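Local coordinates for multicopper oxidase type 1 (PDB 3G5W), which probably acts as a copper-dependent oxidoreductase, a two-domain laccase-like multicopper oxidase that holds a mononuclear copper within one domain and copper-oxygen clusters between subunits, at residues V135-I140 with K184-R189; Q178-K183 with T270-E275; G73-T78 with C104-N109; H23-N28 with L54-H59. One frame throughout, in Å; residues are numbered along the deposited sequence.

Contact 1. Residues V135-I140 with K184-R189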
loop_
_atom_site.group_PDB
_atom_site.type_symbol
_atom_site.label_atom_id
_atom_site.label_comp_id
_atom_site.label_asym_id
_atom_site.label_seq_id
_atom_site.Cartn_x
_atom_site.Cartn_y
_atom_site.Cartn_z
ATOM N N VAL A 135 -11.274 2.111 -26.575
ATOM C CA VAL A 135 -9.945 2.709 -26.433
ATOM C C VAL A 135 -9.397 3.160 -27.784
ATOM O O VAL A 135 -9.370 2.378 -28.744
ATOM C CB VAL A 135 -8.950 1.713 -25.787
ATOM C CG1 VAL A 135 -7.527 2.284 -25.782
ATOM C CG2 VAL A 135 -9.397 1.357 -24.369
ATOM N N THR A 136 -8.953 4.412 -27.850
ATOM C CA THR A 136 -8.365 4.954 -29.086
ATOM C C THR A 136 -6.833 5.025 -29.050
ATOM O O THR A 136 -6.186 5.039 -30.108
ATOM C CB THR A 136 -8.907 6.356 -29.405
ATOM O OG1 THR A 136 -8.569 7.251 -28.339
ATOM C CG2 THR A 136 -10.414 6.329 -29.579
ATOM N N LYS A 137 -6.263 5.115 -27.845
ATOM C CA LYS A 137 -4.798 5.191 -27.658
ATOM C C LYS A 137 -4.356 4.386 -26.419
ATOM O O LYS A 137 -4.980 4.455 -25.367
ATOM C CB LYS A 137 -4.316 6.638 -27.511
ATOM C CG LYS A 137 -4.748 7.631 -28.593
ATOM C CD LYS A 137 -4.034 8.982 -28.430
ATOM C CE LYS A 137 -2.659 8.968 -29.109
ATOM N NZ LYS A 137 -2.027 10.325 -29.217
ATOM N N ASP A 138 -3.252 3.656 -26.552
ATOM C CA ASP A 138 -2.817 2.699 -25.543
ATOM C C ASP A 138 -1.391 3.070 -25.104
ATOM O O ASP A 138 -0.518 3.252 -25.948
ATOM C CB ASP A 138 -2.852 1.301 -26.170
ATOM C CG ASP A 138 -3.112 0.192 -25.165
ATOM O OD1 ASP A 138 -2.854 0.380 -23.962
ATOM O OD2 ASP A 138 -3.567 -0.892 -25.591
ATOM N N TYR A 139 -1.180 3.186 -23.795
ATOM C CA TYR A 139 0.083 3.663 -23.205
ATOM C C TYR A 139 0.618 2.714 -22.125
ATOM O O TYR A 139 -0.142 2.242 -21.283
ATOM C CB TYR A 139 -0.122 5.039 -22.558
ATOM C CG TYR A 139 -0.408 6.152 -23.534
ATOM C CD1 TYR A 139 0.593 7.044 -23.908
ATOM C CD2 TYR A 139 -1.683 6.310 -24.088
ATOM C CE1 TYR A 139 0.340 8.070 -24.816
ATOM C CE2 TYR A 139 -1.950 7.332 -24.991
ATOM C CZ TYR A 139 -0.939 8.198 -25.361
ATOM O OH TYR A 139 -1.203 9.210 -26.253
ATOM N N ILE A 140 1.930 2.479 -22.133
ATOM C CA ILE A 140 2.575 1.643 -21.121
ATOM C C ILE A 140 3.420 2.552 -20.232
ATOM O O ILE A 140 4.275 3.283 -20.740
ATOM C CB ILE A 140 3.466 0.545 -21.769
ATOM C CG1 ILE A 140 2.600 -0.431 -22.579
ATOM C CG2 ILE A 140 4.298 -0.195 -20.699
ATOM C CD1 ILE A 140 3.379 -1.347 -23.500
ATOM N N LYS A 184 -10.081 15.879 -27.788
ATOM C CA LYS A 184 -11.394 15.602 -27.218
ATOM C C LYS A 184 -12.056 14.430 -27.943
ATOM O O LYS A 184 -12.010 14.344 -29.174
ATOM C CB LYS A 184 -12.272 16.854 -27.276
ATOM C CG LYS A 184 -13.457 16.830 -26.335
ATOM C CD LYS A 184 -14.211 18.149 -26.402
ATOM C CE LYS A 184 -15.649 18.005 -25.922
ATOM N NZ LYS A 184 -15.727 17.468 -24.537
ATOM N N GLY A 185 -12.649 13.519 -27.175
ATOM C CA GLY A 185 -13.255 12.311 -27.739
ATOM C C GLY A 185 -12.372 11.071 -27.681
ATOM O O GLY A 185 -12.862 9.955 -27.856
ATOM N N ASP A 186 -11.072 11.259 -27.446
ATOM C CA ASP A 186 -10.141 10.138 -27.272
ATOM C C ASP A 186 -10.499 9.363 -26.013
ATOM O O ASP A 186 -11.109 9.904 -25.084
ATOM C CB ASP A 186 -8.691 10.625 -27.136
ATOM C CG ASP A 186 -7.926 10.632 -28.456
ATOM O OD1 ASP A 186 -8.123 9.738 -29.313
ATOM O OD2 ASP A 186 -7.081 11.530 -28.619
ATOM N N VAL A 187 -10.138 8.088 -25.999
ATOM C CA VAL A 187 -10.261 7.259 -24.810
ATOM C C VAL A 187 -8.918 6.578 -24.663
ATOM O O VAL A 187 -8.502 5.824 -25.545
ATOM C CB VAL A 187 -11.377 6.200 -24.955
ATOM C CG1 VAL A 187 -11.362 5.219 -23.767
ATOM C CG2 VAL A 187 -12.740 6.875 -25.090
ATOM N N ILE A 188 -8.216 6.867 -23.575
ATOM C CA ILE A 188 -6.880 6.294 -23.401
ATOM C C ILE A 188 -6.853 5.191 -22.350
ATOM O O ILE A 188 -7.621 5.201 -21.387
ATOM C CB ILE A 188 -5.769 7.365 -23.155
ATOM C CG1 ILE A 188 -5.898 8.015 -21.771
ATOM C CG2 ILE A 188 -5.770 8.417 -24.283
ATOM C CD1 ILE A 188 -4.846 9.090 -21.478
ATOM N N ARG A 189 -5.966 4.235 -22.574
ATOM C CA ARG A 189 -5.737 3.142 -21.658
ATOM C C ARG A 189 -4.309 3.293 -21.160
ATOM O O ARG A 189 -3.373 3.213 -21.948
ATOM C CB ARG A 189 -5.920 1.827 -22.401
ATOM C CG ARG A 189 -5.742 0.569 -21.571
ATOM C CD ARG A 189 -6.035 -0.654 -22.441
ATOM N NE ARG A 189 -5.936 -1.898 -21.682
ATOM C CZ ARG A 189 -6.532 -3.040 -22.022
ATOM N NH1 ARG A 189 -6.386 -4.116 -21.258
ATOM N NH2 ARG A 189 -7.287 -3.108 -23.115
#
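The ring of Tyr139 turns an edge to the carbonyl O of Arg189, which lies near its plane, while Ile188 CG2 approaches CE2 obliquely at 4.0 Å. Alongside the Arg189 guanidinium runs the carboxylate of Asp138, their planes 24° apart. Asp138 OD1 nevertheless stands clear of the guanidinium plane, 4.5 Å from Arg189 NE, and no N-H of Arg189 points at it; OD1 pairs with Arg191 instead, and Arg189 with Asp237 and Glu132. The Thr136 hydroxyl stands between the backbone N and the carbonyl carbon (chi1 61°), where OG1 accepts from Val187 N at 2.9 Å. The same OG1 donates to Asp186 OD1 at 2.7 Å, reaching the anti side of that oxygen 35° out of the carboxylate plane. Because Asp186 OD2 also takes the amide of Lys183, an alanine here would probably leave both the Thr136 hydroxyl and that amide without their acceptors. Val187 O is gripped twice, by Thr136 N at 2.7 Å and more loosely by Lys137 N at 3.3 Å. Beyond it, Arg189 N to Lys137 O and Tyr139 N to Arg189 O set the parallel pairing of strands 137-146 and 187-194, neighbours in a sheet of the second cupredoxin domain.

Contact 2. Residues Q178-K183 with T270-E275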
loop_
_atom_site.group_PDB
_atom_site.type_symbol
_atom_site.label_atom_id
_atom_site.label_comp_id
_atom_site.label_asym_id
_atom_site.label_seq_id
_atom_site.Cartn_x
_atom_site.Cartn_y
_atom_site.Cartn_z
ATOM N N GLN A 178 7.644 12.338 -21.252
ATOM C CA GLN A 178 6.964 12.909 -22.416
ATOM C C GLN A 178 5.487 13.167 -22.139
ATOM O O GLN A 178 4.845 12.379 -21.450
ATOM C CB GLN A 178 7.097 11.979 -23.634
ATOM C CG GLN A 178 8.527 11.802 -24.131
ATOM C CD GLN A 178 9.124 13.081 -24.677
ATOM O OE1 GLN A 178 8.441 13.877 -25.319
ATOM N NE2 GLN A 178 10.413 13.282 -24.429
ATOM N N PRO A 179 4.936 14.260 -22.697
ATOM C CA PRO A 179 3.503 14.489 -22.511
ATOM C C PRO A 179 2.686 13.426 -23.240
ATOM O O PRO A 179 3.131 12.885 -24.258
ATOM C CB PRO A 179 3.282 15.862 -23.146
ATOM C CG PRO A 179 4.395 15.996 -24.172
ATOM C CD PRO A 179 5.569 15.310 -23.528
ATOM N N ILE A 180 1.521 13.111 -22.694
ATOM C CA ILE A 180 0.553 12.245 -23.357
ATOM C C ILE A 180 -0.346 13.176 -24.153
ATOM O O ILE A 180 -1.023 14.009 -23.574
ATOM C CB ILE A 180 -0.222 11.410 -22.310
ATOM C CG1 ILE A 180 0.734 10.378 -21.685
ATOM C CG2 ILE A 180 -1.482 10.738 -22.923
ATOM C CD1 ILE A 180 0.240 9.734 -20.386
ATOM N N ARG A 181 -0.306 13.075 -25.482
ATOM C CA ARG A 181 -1.008 14.041 -26.334
ATOM C C ARG A 181 -2.298 13.463 -26.881
ATOM O O ARG A 181 -2.298 12.395 -27.497
ATOM C CB ARG A 181 -0.111 14.542 -27.475
ATOM C CG ARG A 181 1.049 15.382 -26.994
ATOM C CD ARG A 181 1.894 15.911 -28.128
ATOM N NE ARG A 181 2.777 16.978 -27.655
ATOM C CZ ARG A 181 3.661 17.619 -28.411
ATOM N NH1 ARG A 181 3.799 17.301 -29.694
ATOM N NH2 ARG A 181 4.413 18.577 -27.881
ATOM N N VAL A 182 -3.393 14.181 -26.652
ATOM C CA VAL A 182 -4.734 13.693 -26.980
ATOM C C VAL A 182 -5.587 14.782 -27.622
ATOM O O VAL A 182 -5.176 15.943 -27.698
ATOM C CB VAL A 182 -5.487 13.184 -25.718
ATOM C CG1 VAL A 182 -4.783 11.969 -25.102
ATOM C CG2 VAL A 182 -5.650 14.307 -24.689
ATOM N N LYS A 183 -6.776 14.394 -28.079
ATOM C CA LYS A 183 -7.807 15.357 -28.459
ATOM C C LYS A 183 -9.134 14.948 -27.836
ATOM O O LYS A 183 -9.300 13.807 -27.411
ATOM C CB LYS A 183 -7.930 15.476 -29.983
ATOM C CG LYS A 183 -8.602 14.302 -30.669
ATOM C CD LYS A 183 -8.422 14.379 -32.181
ATOM C CE LYS A 183 -9.095 13.197 -32.870
ATOM N NZ LYS A 183 -8.470 11.873 -32.521
ATOM N N THR A 270 4.186 13.454 -15.407
ATOM C CA THR A 270 4.071 13.984 -16.768
ATOM C C THR A 270 2.788 14.822 -16.890
ATOM O O THR A 270 2.140 15.121 -15.878
ATOM C CB THR A 270 4.201 12.884 -17.879
ATOM O OG1 THR A 270 4.323 13.512 -19.163
ATOM C CG2 THR A 270 3.010 11.926 -17.903
ATOM N N THR A 271 2.446 15.228 -18.109
ATOM C CA THR A 271 1.186 15.931 -18.351
ATOM C C THR A 271 0.390 15.275 -19.466
ATOM O O THR A 271 0.947 14.551 -20.299
ATOM C CB THR A 271 1.403 17.425 -18.711
ATOM O OG1 THR A 271 2.070 17.523 -19.976
ATOM C CG2 THR A 271 2.231 18.128 -17.652
ATOM N N ILE A 272 -0.914 15.534 -19.467
ATOM C CA ILE A 272 -1.784 15.245 -20.600
ATOM C C ILE A 272 -2.050 16.572 -21.316
ATOM O O ILE A 272 -2.521 17.523 -20.691
ATOM C CB ILE A 272 -3.131 14.634 -20.142
ATOM C CG1 ILE A 272 -2.918 13.251 -19.508
ATOM C CG2 ILE A 272 -4.128 14.568 -21.311
ATOM C CD1 ILE A 272 -4.097 12.782 -18.655
ATOM N N GLU A 273 -1.737 16.625 -22.610
ATOM C CA GLU A 273 -1.943 17.829 -23.440
ATOM C C GLU A 273 -3.043 17.605 -24.478
ATOM O O GLU A 273 -2.913 16.735 -25.341
ATOM C CB GLU A 273 -0.648 18.199 -24.182
ATOM C CG GLU A 273 0.551 18.543 -23.304
ATOM C CD GLU A 273 1.839 18.753 -24.093
ATOM O OE1 GLU A 273 2.817 19.273 -23.506
ATOM O OE2 GLU A 273 1.893 18.397 -25.296
ATOM N N TYR A 274 -4.122 18.387 -24.405
ATOM C CA TYR A 274 -5.149 18.363 -25.449
ATOM C C TYR A 274 -4.776 19.312 -26.581
ATOM O O TYR A 274 -4.363 20.450 -26.336
ATOM C CB TYR A 274 -6.489 18.819 -24.911
ATOM C CG TYR A 274 -7.275 17.825 -24.102
ATOM C CD1 TYR A 274 -8.483 17.330 -24.589
ATOM C CD2 TYR A 274 -6.853 17.424 -22.829
ATOM C CE1 TYR A 274 -9.241 16.456 -23.854
ATOM C CE2 TYR A 274 -7.615 16.537 -22.078
ATOM C CZ TYR A 274 -8.808 16.065 -22.604
ATOM O OH TYR A 274 -9.601 15.208 -21.899
ATOM N N GLU A 275 -4.945 18.863 -27.819
ATOM C CA GLU A 275 -4.598 19.715 -28.953
ATOM C C GLU A 275 -5.488 20.958 -29.030
ATOM O O GLU A 275 -5.062 21.988 -29.543
ATOM C CB GLU A 275 -4.580 18.937 -30.273
ATOM C CG GLU A 275 -5.870 18.282 -30.671
ATOM C CD GLU A 275 -5.797 17.668 -32.064
ATOM O OE1 GLU A 275 -4.893 16.829 -32.311
ATOM O OE2 GLU A 275 -6.652 18.018 -32.907
HETATM O O HOH W 1 4.937 19.981 -24.955
#
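Arg181 and Glu273 lie side by side with their flat groups nearly coplanar, and Arg181 NE donates to Glu273 OE2 at 2.9 Å, a salt bridge in which NE meets OE2 nearly along its C-O axis, the oxygen tilted 20° from the guanidinium plane. A water donates to Glu273 OE1 and accepts from Arg181 NH2. Pro179 CB packs against the same carboxylate, 3.4 Å from Glu273 CD. On the opposite face of the sheet Val182 CG2 sits over the centre of the Tyr274 ring, 3.8 Å from the centroid, a CH-pi contact. That methyl stands between its backbone N and carbonyl carbon, which also brings it within 3.7 Å of Ile272 CG2. Four backbone bonds, from Ile180 N to Thr271 O through Glu275 N to Val182 O, hold the strands in register. Thr270 OG1 donates to Gln178 O at 2.6 Å, coming from 64° above the carbonyl plane. Farther out, Tyr284 OH bonds both Glu273 OE1 and Thr271 OG1, and Asn244 N bonds Tyr274 OH. Ile188 and Leu190 of strand 187-194 cover Ile180. Strand 180-182 is an outermost strand of its sheet within the chain, parallel to strand 269-274, in the beta-sandwich of the second cupredoxin domain.

Contact 3. Residues G73-T78 with C104-N109. With CU (copper (II) ion), chain G; C2O (Cu-O-Cu linkage), chain K.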
loop_
_atom_site.group_PDB
_atom_site.type_symbol
_atom_site.label_atom_id
_atom_site.label_comp_id
_atom_site.label_asym_id
_atom_site.label_seq_id
_atom_site.Cartn_x
_atom_site.Cartn_y
_atom_site.Cartn_z
ATOM N N GLY A 73 11.513 -19.282 -15.596
ATOM C CA GLY A 73 12.631 -18.355 -15.436
ATOM C C GLY A 73 13.078 -18.026 -14.022
ATOM O O GLY A 73 13.504 -16.904 -13.748
ATOM N N VAL A 74 12.993 -19.000 -13.123
ATOM C CA VAL A 74 13.441 -18.801 -11.752
ATOM C C VAL A 74 14.698 -19.621 -11.512
ATOM O O VAL A 74 14.658 -20.851 -11.587
ATOM C CB VAL A 74 12.360 -19.197 -10.725
ATOM C CG1 VAL A 74 12.804 -18.820 -9.316
ATOM C CG2 VAL A 74 11.038 -18.531 -11.061
ATOM N N PRO A 75 15.815 -18.942 -11.202
ATOM C CA PRO A 75 17.048 -19.673 -10.963
ATOM C C PRO A 75 16.908 -20.471 -9.678
ATOM O O PRO A 75 16.274 -20.003 -8.735
ATOM C CB PRO A 75 18.093 -18.562 -10.805
ATOM C CG PRO A 75 17.325 -17.371 -10.361
ATOM C CD PRO A 75 15.979 -17.488 -11.011
ATOM N N HIS A 76 17.479 -21.674 -9.657
ATOM C CA HIS A 76 17.443 -22.560 -8.482
ATOM C C HIS A 76 16.041 -23.099 -8.156
ATOM O O HIS A 76 15.813 -23.628 -7.063
ATOM C CB HIS A 76 18.082 -21.909 -7.238
ATOM C CG HIS A 76 19.264 -21.038 -7.543
ATOM N ND1 HIS A 76 20.447 -21.533 -8.051
ATOM C CD2 HIS A 76 19.439 -19.699 -7.417
ATOM C CE1 HIS A 76 21.300 -20.539 -8.226
ATOM N NE2 HIS A 76 20.715 -19.415 -7.849
ATOM N N ALA A 77 15.113 -22.959 -9.108
ATOM C CA ALA A 77 13.764 -23.521 -8.988
ATOM C C ALA A 77 13.245 -24.154 -10.287
ATOM O O ALA A 77 12.634 -25.227 -10.261
ATOM C CB ALA A 77 12.782 -22.465 -8.487
ATOM N N THR A 78 13.462 -23.484 -11.420
ATOM C CA THR A 78 12.960 -23.987 -12.701
ATOM C C THR A 78 14.066 -24.139 -13.749
ATOM O O THR A 78 13.834 -24.715 -14.814
ATOM C CB THR A 78 11.824 -23.100 -13.298
ATOM O OG1 THR A 78 12.384 -21.902 -13.847
ATOM C CG2 THR A 78 10.769 -22.754 -12.251
ATOM N N CYS A 104 14.243 -10.077 -15.030
ATOM C CA CYS A 104 15.188 -11.039 -14.494
ATOM C C CYS A 104 14.698 -11.499 -13.128
ATOM O O CYS A 104 14.024 -10.742 -12.434
ATOM C CB CYS A 104 16.554 -10.389 -14.349
ATOM S SG CYS A 104 17.840 -11.576 -13.957
ATOM N N HIS A 105 15.030 -12.730 -12.744
ATOM C CA HIS A 105 14.677 -13.234 -11.416
ATOM C C HIS A 105 15.912 -13.625 -10.593
ATOM O O HIS A 105 15.794 -14.343 -9.596
ATOM C CB HIS A 105 13.704 -14.410 -11.515
ATOM C CG HIS A 105 12.621 -14.397 -10.474
ATOM N ND1 HIS A 105 12.883 -14.465 -9.121
ATOM C CD2 HIS A 105 11.273 -14.316 -10.591
ATOM C CE1 HIS A 105 11.743 -14.432 -8.450
ATOM N NE2 HIS A 105 10.752 -14.338 -9.319
ATOM N N VAL A 106 17.085 -13.150 -11.016
ATOM C CA VAL A 106 18.332 -13.313 -10.257
ATOM C C VAL A 106 18.535 -12.065 -9.397
ATOM O O VAL A 106 18.365 -10.945 -9.880
ATOM C CB VAL A 106 19.569 -13.500 -11.200
ATOM C CG1 VAL A 106 20.875 -13.536 -10.408
ATOM C CG2 VAL A 106 19.438 -14.776 -12.041
ATOM N N ASN A 107 18.880 -12.250 -8.122
ATOM C CA ASN A 107 19.237 -11.119 -7.253
ATOM C C ASN A 107 18.377 -9.881 -7.498
ATOM O O ASN A 107 18.893 -8.782 -7.739
ATOM C CB ASN A 107 20.724 -10.769 -7.416
ATOM C CG ASN A 107 21.630 -11.912 -7.041
ATOM O OD1 ASN A 107 21.198 -12.882 -6.417
ATOM N ND2 ASN A 107 22.895 -11.815 -7.428
ATOM N N VAL A 108 17.060 -10.067 -7.430
ATOM C CA VAL A 108 16.117 -9.041 -7.893
ATOM C C VAL A 108 16.241 -7.705 -7.152
ATOM O O VAL A 108 16.034 -6.643 -7.751
ATOM C CB VAL A 108 14.658 -9.544 -7.882
ATOM C CG1 VAL A 108 14.511 -10.706 -8.850
ATOM C CG2 VAL A 108 14.239 -9.969 -6.480
ATOM N N ASN A 109 16.583 -7.766 -5.864
ATOM C CA ASN A 109 16.853 -6.565 -5.070
ATOM C C ASN A 109 17.842 -5.598 -5.731
ATOM O O ASN A 109 17.802 -4.392 -5.468
ATOM C CB ASN A 109 17.330 -6.941 -3.662
ATOM C CG ASN A 109 18.545 -7.844 -3.676
ATOM O OD1 ASN A 109 18.503 -8.947 -4.222
ATOM N ND2 ASN A 109 19.636 -7.387 -3.056
HETATM CU CU CU G . 19.665 -10.464 -13.775
HETATM CU CU2 C2O K . 8.701 -14.424 -8.794
HETATM CU CU3 C2O K . 7.402 -10.272 -11.319
HETATM O O1 C2O K . 8.402 -12.698 -9.711
#
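Pro75 presses its ring on the turn at His105 and Val106: CD lies 3.5 Å from the His105 carbonyl O, and CG meets Val106 CG2 at 3.7 Å. Beside it Gly73 O abuts His105 CB at 3.4 Å. The same carbonyl is hydrogen-bonded to the hydroxyl of Thr57, which also bonds His105 N and so ties the two loops together. Packing slackens toward the His105 ring, where Val74 CG2 stands 4.2 Å above one face, off the ring centre. Cys104 and His105 belong to the His-Cys-His element of multicopper oxidases, in which neighbouring residues serve different copper centres. Cys104 SG, anti to its own N (chi1 -170°), binds the mononuclear copper at 2.1 Å with His56 and His111, Met117 completing the site. The amide of Val106 donates to that sulfur at 3.4 Å, which helps to fix its position. His105 NE2 points the other way and binds the CU2 copper of the Cu-O-Cu linkage at 2.1 Å, a copper shared with His205 and His251 of the second subunit. On the loose side His76 to Thr78 part from 104-109 and meet the second subunit, His76 through backbone bonds and Thr78 on its Leu247; the His76 side chain itself is exposed.

Contact 4. Residues H23-N28 with L54-H59. With CU (copper (II) ion), chain G; C1O (Cu-O linkage), chain L.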
loop_
_atom_site.group_PDB
_atom_site.type_symbol
_atom_site.label_atom_id
_atom_site.label_comp_id
_atom_site.label_asym_id
_atom_site.label_seq_id
_atom_site.Cartn_x
_atom_site.Cartn_y
_atom_site.Cartn_z
ATOM N N HIS A 23 24.247 2.313 -14.553
ATOM C CA HIS A 23 24.743 1.097 -15.187
ATOM C C HIS A 23 23.625 0.049 -15.146
ATOM O O HIS A 23 23.101 -0.269 -14.074
ATOM C CB HIS A 23 25.984 0.597 -14.438
ATOM C CG HIS A 23 26.715 -0.520 -15.120
ATOM N ND1 HIS A 23 26.088 -1.655 -15.592
ATOM C CD2 HIS A 23 28.034 -0.691 -15.369
ATOM C CE1 HIS A 23 26.988 -2.465 -16.121
ATOM N NE2 HIS A 23 28.176 -1.901 -16.004
ATOM N N THR A 24 23.253 -0.467 -16.313
ATOM C CA THR A 24 22.160 -1.429 -16.422
ATOM C C THR A 24 22.581 -2.687 -17.172
ATOM O O THR A 24 23.532 -2.667 -17.969
ATOM C CB THR A 24 20.913 -0.823 -17.128
ATOM O OG1 THR A 24 21.240 -0.467 -18.481
ATOM C CG2 THR A 24 20.387 0.399 -16.381
ATOM N N PHE A 25 21.863 -3.778 -16.909
ATOM C CA PHE A 25 21.997 -5.016 -17.668
ATOM C C PHE A 25 20.755 -5.120 -18.541
ATOM O O PHE A 25 19.760 -5.740 -18.164
ATOM C CB PHE A 25 22.119 -6.238 -16.739
ATOM C CG PHE A 25 23.054 -6.036 -15.569
ATOM C CD1 PHE A 25 24.301 -5.447 -15.741
ATOM C CD2 PHE A 25 22.689 -6.457 -14.293
ATOM C CE1 PHE A 25 25.163 -5.262 -14.661
ATOM C CE2 PHE A 25 23.555 -6.279 -13.203
ATOM C CZ PHE A 25 24.785 -5.676 -13.393
ATOM N N ALA A 26 20.830 -4.510 -19.718
ATOM C CA ALA A 26 19.648 -4.218 -20.515
ATOM C C ALA A 26 19.360 -5.252 -21.593
ATOM O O ALA A 26 20.249 -5.641 -22.364
ATOM C CB ALA A 26 19.790 -2.839 -21.137
ATOM N N PHE A 27 18.103 -5.675 -21.666
ATOM C CA PHE A 27 17.662 -6.537 -22.752
ATOM C C PHE A 27 17.706 -5.755 -24.074
ATOM O O PHE A 27 17.108 -4.677 -24.188
ATOM C CB PHE A 27 16.271 -7.109 -22.472
ATOM C CG PHE A 27 16.202 -7.969 -21.229
ATOM C CD1 PHE A 27 16.817 -9.216 -21.194
ATOM C CD2 PHE A 27 15.520 -7.530 -20.097
ATOM C CE1 PHE A 27 16.766 -10.012 -20.043
ATOM C CE2 PHE A 27 15.450 -8.323 -18.943
ATOM C CZ PHE A 27 16.074 -9.564 -18.917
ATOM N N ASN A 28 18.438 -6.299 -25.045
ATOM C CA ASN A 28 18.713 -5.639 -26.335
ATOM C C ASN A 28 19.267 -4.220 -26.180
ATOM O O ASN A 28 19.010 -3.345 -27.012
ATOM C CB ASN A 28 17.473 -5.655 -27.252
ATOM C CG ASN A 28 17.269 -6.988 -27.962
ATOM O OD1 ASN A 28 18.039 -7.932 -27.792
ATOM N ND2 ASN A 28 16.210 -7.070 -28.771
ATOM N N LEU A 54 27.541 -11.437 -15.328
ATOM C CA LEU A 54 26.760 -11.986 -14.217
ATOM C C LEU A 54 25.650 -12.896 -14.752
ATOM O O LEU A 54 25.251 -12.762 -15.915
ATOM C CB LEU A 54 26.181 -10.856 -13.347
ATOM C CG LEU A 54 27.182 -9.933 -12.630
ATOM C CD1 LEU A 54 26.478 -8.707 -12.068
ATOM C CD2 LEU A 54 27.955 -10.663 -11.524
ATOM N N PRO A 55 25.157 -13.837 -13.917
ATOM C CA PRO A 55 24.068 -14.707 -14.362
ATOM C C PRO A 55 22.712 -14.003 -14.305
ATOM O O PRO A 55 22.511 -13.100 -13.484
ATOM C CB PRO A 55 24.118 -15.867 -13.371
ATOM C CG PRO A 55 24.661 -15.263 -12.123
ATOM C CD PRO A 55 25.585 -14.148 -12.540
ATOM N N HIS A 56 21.806 -14.416 -15.189
ATOM C CA HIS A 56 20.484 -13.816 -15.309
ATOM C C HIS A 56 19.474 -14.886 -15.709
ATOM O O HIS A 56 19.850 -16.018 -16.045
ATOM C CB HIS A 56 20.470 -12.708 -16.378
ATOM C CG HIS A 56 21.475 -11.616 -16.159
ATOM N ND1 HIS A 56 21.377 -10.706 -15.130
ATOM C CD2 HIS A 56 22.575 -11.264 -16.870
ATOM C CE1 HIS A 56 22.387 -9.857 -15.198
ATOM N NE2 HIS A 56 23.129 -10.173 -16.246
ATOM N N THR A 57 18.191 -14.522 -15.661
ATOM C CA THR A 57 17.104 -15.307 -16.245
ATOM C C THR A 57 16.084 -14.330 -16.813
ATOM O O THR A 57 16.256 -13.118 -16.705
ATOM C CB THR A 57 16.356 -16.193 -15.197
ATOM O OG1 THR A 57 15.804 -15.358 -14.172
ATOM C CG2 THR A 57 17.276 -17.237 -14.563
ATOM N N ILE A 58 15.025 -14.852 -17.426
ATOM C CA ILE A 58 13.841 -14.039 -17.671
ATOM C C ILE A 58 12.616 -14.766 -17.157
ATOM O O ILE A 58 12.301 -15.882 -17.588
ATOM C CB ILE A 58 13.619 -13.657 -19.145
ATOM C CG1 ILE A 58 14.834 -12.931 -19.716
ATOM C CG2 ILE A 58 12.360 -12.757 -19.272
ATOM C CD1 ILE A 58 14.644 -12.469 -21.144
ATOM N N HIS A 59 11.924 -14.113 -16.230
ATOM C CA HIS A 59 10.659 -14.603 -15.746
ATOM C C HIS A 59 9.537 -13.835 -16.441
ATOM O O HIS A 59 9.601 -12.617 -16.586
ATOM C CB HIS A 59 10.571 -14.455 -14.224
ATOM C CG HIS A 59 9.186 -14.624 -13.696
ATOM N ND1 HIS A 59 8.446 -15.767 -13.909
ATOM C CD2 HIS A 59 8.390 -13.784 -12.993
ATOM C CE1 HIS A 59 7.261 -15.632 -13.339
ATOM N NE2 HIS A 59 7.198 -14.431 -12.792
HETATM CU CU CU G . 19.665 -10.464 -13.775
HETATM CU CU4 C1O L . 5.715 -14.022 -11.512
HETATM O O3 C1O L . 3.731 -15.194 -12.904
#
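Phe25 comes up to His56 at about a right angle, side chain to side chain, an oblique pair with the two ring planes 48° apart and their centroids separated by 5.4 Å. Phe25 CD2 lies near the imidazole plane, at its edge, 3.5 Å from His56 CE1. That places the phenyl next to the carbon between the two ring nitrogens. Both nitrogens are engaged: His56 ND1 binds the mononuclear copper at 2.2 Å, and NE2 is hydrogen-bonded to Thr52 OG1, so the imidazole's rotation is fixed from two sides. With Cys104, His111 and Met117, His56 makes up the blue, type 1 copper site, and Phe25 packs in its second shell. The far end of the phenyl carries Leu54, whose CD1 touches Phe25 CZ at 3.7 Å, and the Leu54 carbonyl carbon lies over one face of the imidazole. An alanine in place of Phe25 would probably open a gap beside the copper-binding imidazole and leave the Leu54 methyl without its partner. Two residues on, Phe27 and Ile58 approach from opposite directions, Phe27 CE1 reaching Ile58 CD1 at 3.4 Å. The carbonyl O of Thr57 lies at the edge of the Phe27 ring, 4.2 Å from CZ. His59, at the end of the loop, binds through NE2 the CU4 copper of the Cu-O linkage together with His203 of the second subunit. Strand 20-27 pairs antiparallel with strand 2-15, while the 54-59 loop joins strand 43-50 to strand 59-61, and Ile58 rests on Val48 of the former.

Contacts 4 and 3 come first along the chain, in series, both in the N-terminal multicopper oxidase region; contacts 1 and 2 follow, their segments alternating (135-140, 178-183, 184-189, 270-275), with strands 180-182 and 187-194 consecutive in the chain. The centres of contacts 3 and 4 are about 11 Å apart, and they meet through the mononuclear copper and Thr57. Contacts 1 and 2 also have centres about 11 Å apart; they lie on different sheets that touch through Tyr139, Ile188, Ile180 and Val182. Between the two pairs the centres are about 32 to 38 Å apart. One pair supplies ligands for the mononuclear copper and for copper clusters shared with the second subunit; the other joins strands of the second domain.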